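Local coordinates for protein cysteine desulfurase (Thermococcus onnurineus, PDB 5B89) that probably catalyses the pyridoxal-phosphate-dependent removal of sulfur from L-cysteine, handing it to a sulfur carrier and leaving L-alanine, at residues 317-322 with 392-397; 332-337 with 341-346; 364-369 with 407-412. All blocks are in the same frame, centred on the assembly; numbering follows the deposited sequence.

All three contacts lie in the smaller domain, built round the mixed sheet of strands 38-39, 346-349, 368-373 and 389-393. Contact 2 is nested within the chain loop that contact 1 closes, and their centres are about 11 Å apart. The two meet directly: Phe394 N lies 2.9 Å from Gly345 O, a probable backbone hydrogen bond. Contact 3, about 16 Å from contact 1 between centres, alternates with it along the chain; Arg322 CZ packs 3.7 Å from Leu407 CD1 where they touch. Contacts 1 and 2 lie nearer the active site without reaching it: the side chains of His395 and His343 are each about 13 Å from the bound cofactor. Contact 3 is remote from it.

Contact 1 of 3, residues 317-322 with 392-397; sequences HKLVKR and ASFHVY
The ring of Phe394 lies against helix 309-329, with Leu319 over one face and Val320 at its edge. On the face, Leu319 CB stands nearly above the ring centre, 4.0 Å from the Phe394 centroid and 13° off the ring normal, a CH-pi contact made by the first carbon of the leucine side chain. At the edge, close to the ring plane, a methyl of the beta-branched valine fills the place: Val320 CG2 is 4.0 Å from Phe394 CD2 and equally far from CE2, and thus faces the bond between them.

Beyond CB, Leu319 reaches along the phenylalanine to its root. Its CD1 comes 3.8 Å from Phe394 CB and also rests against the backbone, 3.9 Å from His395 O. The phenylalanine meets it with CG anti to its own carbonyl carbon (chi1 -49°), which directs the ring at the helix just where strand 389-393 gives way to a loop. A flat aromatic suits this site because it offers a face to one helix residue and an edge to the next.

Leu319 is packed further by Val403 of helix 400-415, while Phe394 also touches Thr323, one turn on from Leu319 in helix 309-329. The next residue, His395, turns its CB away from segment 317-322; its ring meets that of His217, and its side chain is about 8 Å from that of the cofactor-binding Gln213.

The contact between helix and strand end is therefore apolar and buried. CH-pi and van der Waals forces hold it, so the fit depends on shape rather than on directed polar bonds: a leucine whose CB covers the ring face while its CD1 extends to the ring's root, and a valine methyl placed at the rim.

Contact 2 of 3, residues 332-337 with 341-346; sequences VPWYGP and KKHAGV
His343 packs tightly against Pro337, whose CD lies 3.6 Å from His343 CD2; both residues are buried. The imidazole, with CG anti to the backbone N (chi1 -156°), projects into segment 332-337. In the ring orientation modelled, which is doubtful, NE2 of His343 gives a weak, nearly straight hydrogen bond to Tyr335 O at 3.3 Å, the oxygen lying near the ring plane, while ND1 donates to Ala344 O at 3.1 Å, almost in the ring plane. Ala344 O also accepts from Val346 N across the inverse gamma turn centred on Gly345. Trp334 meets the histidine obliquely, its CZ3 4.0 Å from His343 NE2 and the planes 65° apart. Gly336 suits its place because a side chain there would run into the imidazole and the preceding carbonyl.

Toward solvent, Pro337 CG still touches Lys342 O at 3.6 Å, but the lysine side chain is partly exposed and runs off to a salt bridge with Glu192. The ring of Tyr335 also leads away from segment 341-346, its OH hydrogen-bonded to Asn350 ND2.

The loop between helix 309-329 and strand 346-349 is thus folded onto itself round a buried histidine whose two ring nitrogens face carbonyl oxygens as modelled. Very close carbon-oxygen approaches suggest that the ring may be flipped, which would undo both bonds, so neither the two-donor pattern nor a positive charge can be inferred.

Contact 3 of 3, residues 364-369 with 407-412; sequences DDHSIM and LGVMEE
His366 spreads its ring over the two methyls of Val409. Its CB begins the contact 4.0 Å from Val409 CG2; CG and ND1 sit over Val409 CG1, which lies 3.8 Å from the His366 ring centroid and 15° off its normal, a CH-pi contact. On the other branch CD2 meets Val409 CG2 at 3.7 Å, and at the tip NE2 is 4.1 Å from Glu412 OE1, too far for a bond; the carboxylate could modestly favour a positive charge on the imidazole, though both groups are exposed. ND1 is hydrogen-bonded to Ile362 O, which limits the ring's rotation.

Ile368 CD1 slides past Val409 CG2 at 3.9 Å. The beta-branched valine suits its place: with CG1 anti to its backbone N (chi1 175°), that methyl covers the imidazole face, and CG2 is shared by CD2 of the ring and the buried isoleucine; an alanine here would likely leave one imidazole face without its methyl cover and open a gap against Ile368.

Helix 356-365 ends in a Schellman motif, Ser367 as C-prime, before strand 368-373. Helix 400-415 packs over this turn, Val409 also touching Leu363; strand 38-39 flanks Ile368, and Asp364 OD1 is hydrogen-bonded to Arg73 N of the second subunit.

Contact 1 of 3, residues 317-322 with 392-397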
loop_
_atom_site.group_PDB
_atom_site.type_symbol
_atom_site.label_atom_id
_atom_site.label_comp_id
_atom_site.label_asym_id
_atom_site.label_seq_id
_atom_site.Cartn_x
_atom_site.Cartn_y
_atom_site.Cartn_z
ATOM N N HIS B 317 -6.029 -6.669 30.011
ATOM C CA HIS B 317 -6.781 -6.135 31.104
ATOM C C HIS B 317 -5.932 -6.121 32.388
ATOM O O HIS B 317 -5.979 -5.215 33.089
ATOM C CB HIS B 317 -8.015 -6.983 31.306
ATOM C CG HIS B 317 -8.727 -6.638 32.550
ATOM N ND1 HIS B 317 -8.723 -7.437 33.663
ATOM C CD2 HIS B 317 -9.347 -5.506 32.896
ATOM C CE1 HIS B 317 -9.362 -6.818 34.630
ATOM N NE2 HIS B 317 -9.749 -5.651 34.193
ATOM N N LYS B 318 -5.176 -7.173 32.618
ATOM C CA LYS B 318 -4.321 -7.223 33.802
ATOM C C LYS B 318 -3.334 -6.091 33.776
ATOM O O LYS B 318 -3.060 -5.492 34.761
ATOM C CB LYS B 318 -3.560 -8.551 33.923
ATOM C CG LYS B 318 -4.373 -9.793 34.183
ATOM C CD LYS B 318 -3.500 -11.025 34.252
ATOM C CE LYS B 318 -4.306 -12.291 34.189
ATOM N NZ LYS B 318 -3.517 -13.552 34.112
ATOM N N LEU B 319 -2.774 -5.831 32.603
ATOM C CA LEU B 319 -1.841 -4.741 32.507
ATOM C C LEU B 319 -2.402 -3.367 32.734
ATOM O O LEU B 319 -1.916 -2.548 33.444
ATOM C CB LEU B 319 -1.087 -4.817 31.111
ATOM C CG LEU B 319 -0.444 -6.106 30.762
ATOM C CD1 LEU B 319 -0.011 -6.089 29.274
ATOM C CD2 LEU B 319 0.802 -6.319 31.655
ATOM N N VAL B 320 -3.618 -3.099 32.162
ATOM C CA VAL B 320 -4.328 -1.842 32.401
ATOM C C VAL B 320 -4.731 -1.663 33.878
ATOM O O VAL B 320 -4.635 -0.564 34.371
ATOM C CB VAL B 320 -5.575 -1.827 31.462
ATOM C CG1 VAL B 320 -6.426 -0.680 31.759
ATOM C CG2 VAL B 320 -5.127 -1.786 29.985
ATOM N N LYS B 321 -5.217 -2.728 34.458
ATOM C CA LYS B 321 -5.647 -2.702 35.848
ATOM C C LYS B 321 -4.481 -2.308 36.761
ATOM O O LYS B 321 -4.629 -1.422 37.558
ATOM C CB LYS B 321 -6.251 -4.034 36.249
ATOM C CG LYS B 321 -6.959 -4.020 37.604
ATOM C CD LYS B 321 -7.530 -5.359 37.962
ATOM C CE LYS B 321 -8.299 -5.186 39.270
ATOM N NZ LYS B 321 -7.464 -5.076 40.472
ATOM N N ARG B 322 -3.322 -2.941 36.587
ATOM C CA ARG B 322 -2.185 -2.561 37.424
ATOM C C ARG B 322 -1.628 -1.179 37.104
ATOM O O ARG B 322 -1.297 -0.470 37.971
ATOM C CB ARG B 322 -1.116 -3.639 37.427
ATOM C CG ARG B 322 0.101 -3.286 38.265
ATOM C CD ARG B 322 -0.275 -3.147 39.736
ATOM N NE ARG B 322 0.937 -2.837 40.469
ATOM C CZ ARG B 322 1.087 -1.839 41.289
ATOM N NH1 ARG B 322 0.099 -1.064 41.565
ATOM N NH2 ARG B 322 2.261 -1.611 41.838
ATOM N N ALA B 392 0.728 4.905 27.059
ATOM C CA ALA B 392 1.309 3.583 27.176
ATOM C C ALA B 392 0.242 2.622 26.641
ATOM O O ALA B 392 -0.859 2.700 27.018
ATOM C CB ALA B 392 1.654 3.245 28.599
ATOM N N SER B 393 0.597 1.746 25.737
ATOM C CA SER B 393 -0.338 0.838 25.128
ATOM C C SER B 393 0.317 -0.516 24.988
ATOM O O SER B 393 1.486 -0.636 24.754
ATOM C CB SER B 393 -0.818 1.363 23.792
ATOM O OG SER B 393 0.245 1.633 23.000
ATOM N N PHE B 394 -0.508 -1.520 25.146
ATOM C CA PHE B 394 -0.084 -2.881 25.270
ATOM C C PHE B 394 -0.515 -3.921 24.259
ATOM O O PHE B 394 -1.412 -3.714 23.518
ATOM C CB PHE B 394 -0.630 -3.383 26.624
ATOM C CG PHE B 394 -0.362 -2.474 27.804
ATOM C CD1 PHE B 394 0.906 -2.207 28.234
ATOM C CD2 PHE B 394 -1.423 -1.951 28.529
ATOM C CE1 PHE B 394 1.121 -1.391 29.326
ATOM C CE2 PHE B 394 -1.212 -1.137 29.605
ATOM C CZ PHE B 394 0.061 -0.861 30.007
ATOM N N HIS B 395 0.174 -5.052 24.330
ATOM C CA HIS B 395 -0.164 -6.252 23.615
ATOM C C HIS B 395 0.105 -7.446 24.565
ATOM O O HIS B 395 0.589 -7.283 25.610
ATOM C CB HIS B 395 0.482 -6.432 22.224
ATOM C CG HIS B 395 -0.405 -7.159 21.267
ATOM N ND1 HIS B 395 -0.478 -6.899 19.914
ATOM C CD2 HIS B 395 -1.287 -8.138 21.505
ATOM C CE1 HIS B 395 -1.404 -7.675 19.382
ATOM N NE2 HIS B 395 -1.915 -8.413 20.334
ATOM N N VAL B 396 -0.252 -8.618 24.099
ATOM C CA VAL B 396 -0.154 -9.862 24.849
ATOM C C VAL B 396 1.233 -10.225 25.324
ATOM O O VAL B 396 1.372 -10.939 26.258
ATOM C CB VAL B 396 -0.853 -11.024 24.092
ATOM C CG1 VAL B 396 -0.073 -11.441 22.870
ATOM C CG2 VAL B 396 -1.120 -12.213 25.009
ATOM N N TYR B 397 2.234 -9.711 24.646
ATOM C CA TYR B 397 3.630 -9.941 24.993
ATOM C C TYR B 397 4.169 -9.040 26.094
ATOM O O TYR B 397 5.190 -9.264 26.568
ATOM C CB TYR B 397 4.558 -9.892 23.753
ATOM C CG TYR B 397 4.316 -8.748 22.806
ATOM C CD1 TYR B 397 4.685 -7.486 23.104
ATOM C CD2 TYR B 397 3.710 -8.975 21.617
ATOM C CE1 TYR B 397 4.455 -6.463 22.228
ATOM C CE2 TYR B 397 3.457 -7.969 20.739
ATOM C CZ TYR B 397 3.832 -6.732 21.055
ATOM O OH TYR B 397 3.528 -5.765 20.143
#

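Contact 2 of 3, residues 332-337 with 341-346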
loop_
_atom_site.group_PDB
_atom_site.type_symbol
_atom_site.label_atom_id
_atom_site.label_comp_id
_atom_site.label_asym_id
_atom_site.label_seq_id
_atom_site.Cartn_x
_atom_site.Cartn_y
_atom_site.Cartn_z
ATOM N N VAL B 332 -1.170 10.505 39.576
ATOM C CA VAL B 332 -0.946 10.840 38.186
ATOM C C VAL B 332 -2.280 10.638 37.456
ATOM O O VAL B 332 -2.798 9.600 37.429
ATOM C CB VAL B 332 0.154 9.983 37.535
ATOM C CG1 VAL B 332 0.142 10.145 36.026
ATOM C CG2 VAL B 332 1.524 10.347 38.080
ATOM N N PRO B 333 -2.785 11.772 36.867
ATOM C CA PRO B 333 -4.080 11.613 36.190
ATOM C C PRO B 333 -4.075 10.784 34.892
ATOM O O PRO B 333 -3.193 10.940 34.123
ATOM C CB PRO B 333 -4.489 13.039 35.887
ATOM C CG PRO B 333 -3.244 13.723 35.646
ATOM C CD PRO B 333 -2.385 13.243 36.759
ATOM N N TRP B 334 -5.074 9.939 34.719
ATOM C CA TRP B 334 -5.198 9.137 33.523
ATOM C C TRP B 334 -6.589 9.307 32.941
ATOM O O TRP B 334 -7.515 9.636 33.635
ATOM C CB TRP B 334 -4.796 7.674 33.749
ATOM C CG TRP B 334 -5.508 6.948 34.796
ATOM C CD1 TRP B 334 -5.167 6.878 36.104
ATOM C CD2 TRP B 334 -6.689 6.181 34.667
ATOM N NE1 TRP B 334 -6.029 6.131 36.774
ATOM C CE2 TRP B 334 -6.998 5.691 35.920
ATOM C CE3 TRP B 334 -7.509 5.840 33.608
ATOM C CZ2 TRP B 334 -8.054 4.886 36.138
ATOM C CZ3 TRP B 334 -8.567 5.061 33.842
ATOM C CH2 TRP B 334 -8.839 4.589 35.082
ATOM N N TYR B 335 -6.678 9.066 31.645
ATOM C CA TYR B 335 -7.857 9.312 30.872
ATOM C C TYR B 335 -8.578 8.069 30.413
ATOM O O TYR B 335 -8.090 7.000 30.495
ATOM C CB TYR B 335 -7.513 10.237 29.701
ATOM C CG TYR B 335 -6.718 11.470 30.101
ATOM C CD1 TYR B 335 -7.337 12.574 30.584
ATOM C CD2 TYR B 335 -5.353 11.510 29.982
ATOM C CE1 TYR B 335 -6.614 13.689 30.971
ATOM C CE2 TYR B 335 -4.632 12.600 30.383
ATOM C CZ TYR B 335 -5.271 13.693 30.865
ATOM O OH TYR B 335 -4.582 14.786 31.245
ATOM N N GLY B 336 -9.790 8.283 29.973
ATOM C CA GLY B 336 -10.604 7.177 29.547
ATOM C C GLY B 336 -11.471 6.587 30.627
ATOM O O GLY B 336 -11.532 7.015 31.715
ATOM N N PRO B 337 -12.200 5.505 30.191
ATOM C CA PRO B 337 -13.143 4.924 31.141
ATOM C C PRO B 337 -12.589 4.296 32.412
ATOM O O PRO B 337 -11.665 3.606 32.400
ATOM C CB PRO B 337 -13.868 3.853 30.326
ATOM C CG PRO B 337 -13.797 4.323 28.949
ATOM C CD PRO B 337 -12.410 4.816 28.843
ATOM N N LYS B 341 -13.944 -2.758 32.102
ATOM C CA LYS B 341 -14.521 -3.622 31.056
ATOM C C LYS B 341 -14.726 -2.873 29.730
ATOM O O LYS B 341 -14.881 -3.582 28.701
ATOM C CB LYS B 341 -15.883 -4.169 31.561
ATOM C CG LYS B 341 -15.725 -5.200 32.700
ATOM C CD LYS B 341 -16.860 -6.104 32.903
ATOM C CE LYS B 341 -16.587 -6.990 34.125
ATOM N NZ LYS B 341 -15.473 -8.006 34.018
ATOM N N LYS B 342 -14.745 -1.556 29.769
ATOM C CA LYS B 342 -14.893 -0.711 28.588
ATOM C C LYS B 342 -13.562 0.029 28.226
ATOM O O LYS B 342 -13.576 1.057 27.518
ATOM C CB LYS B 342 -15.991 0.447 28.895
ATOM C CG LYS B 342 -17.454 0.063 28.854
ATOM C CD LYS B 342 -18.203 1.375 28.595
ATOM C CE LYS B 342 -17.905 2.110 27.240
ATOM N NZ LYS B 342 -18.769 3.309 26.993
ATOM N N HIS B 343 -12.410 -0.436 28.760
ATOM C CA HIS B 343 -11.139 0.222 28.556
ATOM C C HIS B 343 -10.164 -0.792 27.936
ATOM O O HIS B 343 -9.840 -1.839 28.514
ATOM C CB HIS B 343 -10.574 0.666 29.938
ATOM C CG HIS B 343 -9.624 1.803 29.883
ATOM N ND1 HIS B 343 -8.438 1.853 29.129
ATOM C CD2 HIS B 343 -9.688 3.036 30.470
ATOM C CE1 HIS B 343 -7.834 3.031 29.296
ATOM N NE2 HIS B 343 -8.604 3.761 30.072
ATOM N N ALA B 344 -9.707 -0.457 26.753
ATOM C CA ALA B 344 -8.801 -1.307 26.042
ATOM C C ALA B 344 -7.386 -1.169 26.560
ATOM O O ALA B 344 -7.178 -0.532 27.513
ATOM C CB ALA B 344 -8.870 -0.998 24.573
ATOM N N GLY B 345 -6.442 -1.814 25.905
ATOM C CA GLY B 345 -5.061 -1.803 26.344
ATOM C C GLY B 345 -4.289 -0.569 26.026
ATOM O O GLY B 345 -3.271 -0.623 25.435
ATOM N N VAL B 346 -4.848 0.547 26.414
ATOM C CA VAL B 346 -4.342 1.860 26.166
ATOM C C VAL B 346 -4.530 2.710 27.412
ATOM O O VAL B 346 -5.630 2.799 27.866
ATOM C CB VAL B 346 -5.148 2.552 25.047
ATOM C CG1 VAL B 346 -4.623 3.938 24.768
ATOM C CG2 VAL B 346 -5.120 1.712 23.767
#

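Contact 3 of 3, residues 364-369 with 407-412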
loop_
_atom_site.group_PDB
_atom_site.type_symbol
_atom_site.label_atom_id
_atom_site.label_comp_id
_atom_site.label_asym_id
_atom_site.label_seq_id
_atom_site.Cartn_x
_atom_site.Cartn_y
_atom_site.Cartn_z
ATOM N N ASP B 364 11.998 6.985 27.795
ATOM C CA ASP B 364 12.945 6.503 26.809
ATOM C C ASP B 364 14.397 6.310 27.373
ATOM O O ASP B 364 14.999 5.309 27.072
ATOM C CB ASP B 364 12.968 7.368 25.560
ATOM C CG ASP B 364 13.919 6.851 24.513
ATOM O OD1 ASP B 364 13.879 5.714 23.942
ATOM O OD2 ASP B 364 14.948 7.610 24.368
ATOM N N ASP B 365 14.780 7.213 28.237
ATOM C CA ASP B 365 16.090 7.103 28.892
ATOM C C ASP B 365 16.155 5.723 29.580
ATOM O O ASP B 365 17.253 5.184 29.738
ATOM C CB ASP B 365 16.249 8.219 29.934
ATOM C CG ASP B 365 16.351 9.617 29.426
ATOM O OD1 ASP B 365 16.614 9.859 28.256
ATOM O OD2 ASP B 365 16.092 10.544 30.251
ATOM N N HIS B 366 15.039 5.276 30.186
ATOM C CA HIS B 366 14.875 4.048 30.881
ATOM C C HIS B 366 14.446 2.856 30.016
ATOM O O HIS B 366 14.013 1.870 30.503
ATOM C CB HIS B 366 13.915 4.228 32.059
ATOM C CG HIS B 366 14.400 5.143 33.127
ATOM N ND1 HIS B 366 14.330 6.501 33.116
ATOM C CD2 HIS B 366 14.937 4.802 34.314
ATOM C CE1 HIS B 366 14.889 6.981 34.238
ATOM N NE2 HIS B 366 15.235 5.964 34.944
ATOM N N SER B 367 14.613 3.019 28.688
ATOM C CA SER B 367 14.285 2.018 27.722
ATOM C C SER B 367 12.776 1.587 27.722
ATOM O O SER B 367 12.536 0.436 27.373
ATOM C CB SER B 367 15.145 0.788 27.863
ATOM O OG SER B 367 16.531 1.165 27.626
ATOM N N ILE B 368 11.918 2.541 28.099
ATOM C CA ILE B 368 10.485 2.312 28.024
ATOM C C ILE B 368 9.950 3.252 26.914
ATOM O O ILE B 368 10.137 4.428 26.874
ATOM C CB ILE B 368 9.807 2.696 29.344
ATOM C CG1 ILE B 368 10.360 1.845 30.505
ATOM C CG2 ILE B 368 8.277 2.553 29.189
ATOM C CD1 ILE B 368 9.965 2.397 31.884
ATOM N N MET B 369 9.254 2.600 25.946
ATOM C CA MET B 369 8.780 3.215 24.709
ATOM C C MET B 369 7.306 3.527 24.859
ATOM O O MET B 369 6.495 2.622 24.939
ATOM C CB MET B 369 9.007 2.253 23.528
ATOM C CG MET B 369 10.333 1.545 23.327
ATOM S SD MET B 369 11.799 2.552 22.909
ATOM C CE MET B 369 12.586 2.854 24.528
ATOM N N LEU B 407 6.114 1.643 36.557
ATOM C CA LEU B 407 5.577 2.356 37.740
ATOM C C LEU B 407 6.718 2.872 38.680
ATOM O O LEU B 407 6.625 3.949 39.200
ATOM C CB LEU B 407 4.615 1.489 38.496
ATOM C CG LEU B 407 3.217 1.244 37.795
ATOM C CD1 LEU B 407 2.434 0.297 38.603
ATOM C CD2 LEU B 407 2.487 2.551 37.611
ATOM N N GLY B 408 7.761 2.095 38.727
ATOM C CA GLY B 408 8.956 2.516 39.465
ATOM C C GLY B 408 9.648 3.692 38.875
ATOM O O GLY B 408 10.040 4.645 39.567
ATOM N N VAL B 409 9.724 3.748 37.511
ATOM C CA VAL B 409 10.240 4.903 36.890
ATOM C C VAL B 409 9.359 6.158 36.987
ATOM O O VAL B 409 9.814 7.239 37.236
ATOM C CB VAL B 409 10.614 4.641 35.362
ATOM C CG1 VAL B 409 11.057 5.890 34.625
ATOM C CG2 VAL B 409 11.553 3.514 35.263
ATOM N N MET B 410 8.033 5.979 36.882
ATOM C CA MET B 410 7.099 7.042 37.094
ATOM C C MET B 410 7.171 7.622 38.537
ATOM O O MET B 410 7.051 8.826 38.704
ATOM C CB MET B 410 5.661 6.625 36.798
ATOM C CG MET B 410 5.363 6.433 35.315
ATOM S SD MET B 410 5.653 7.845 34.293
ATOM C CE MET B 410 4.587 9.071 34.988
ATOM N N GLU B 411 7.417 6.717 39.470
ATOM C CA GLU B 411 7.516 7.135 40.889
ATOM C C GLU B 411 8.742 8.042 41.091
ATOM O O GLU B 411 8.613 9.093 41.653
ATOM C CB GLU B 411 7.535 5.893 41.740
ATOM C CG GLU B 411 7.630 6.186 43.246
ATOM C CD GLU B 411 7.587 4.951 44.101
ATOM O OE1 GLU B 411 6.916 3.917 43.741
ATOM O OE2 GLU B 411 8.261 5.009 45.190
ATOM N N GLU B 412 9.877 7.637 40.515
ATOM C CA GLU B 412 11.073 8.424 40.576
ATOM C C GLU B 412 10.867 9.764 39.869
ATOM O O GLU B 412 11.200 10.829 40.455
ATOM C CB GLU B 412 12.189 7.582 40.004
ATOM C CG GLU B 412 13.610 8.131 39.800
ATOM C CD GLU B 412 14.601 6.995 39.373
ATOM O OE1 GLU B 412 14.131 5.934 38.856
ATOM O OE2 GLU B 412 15.840 7.146 39.562
#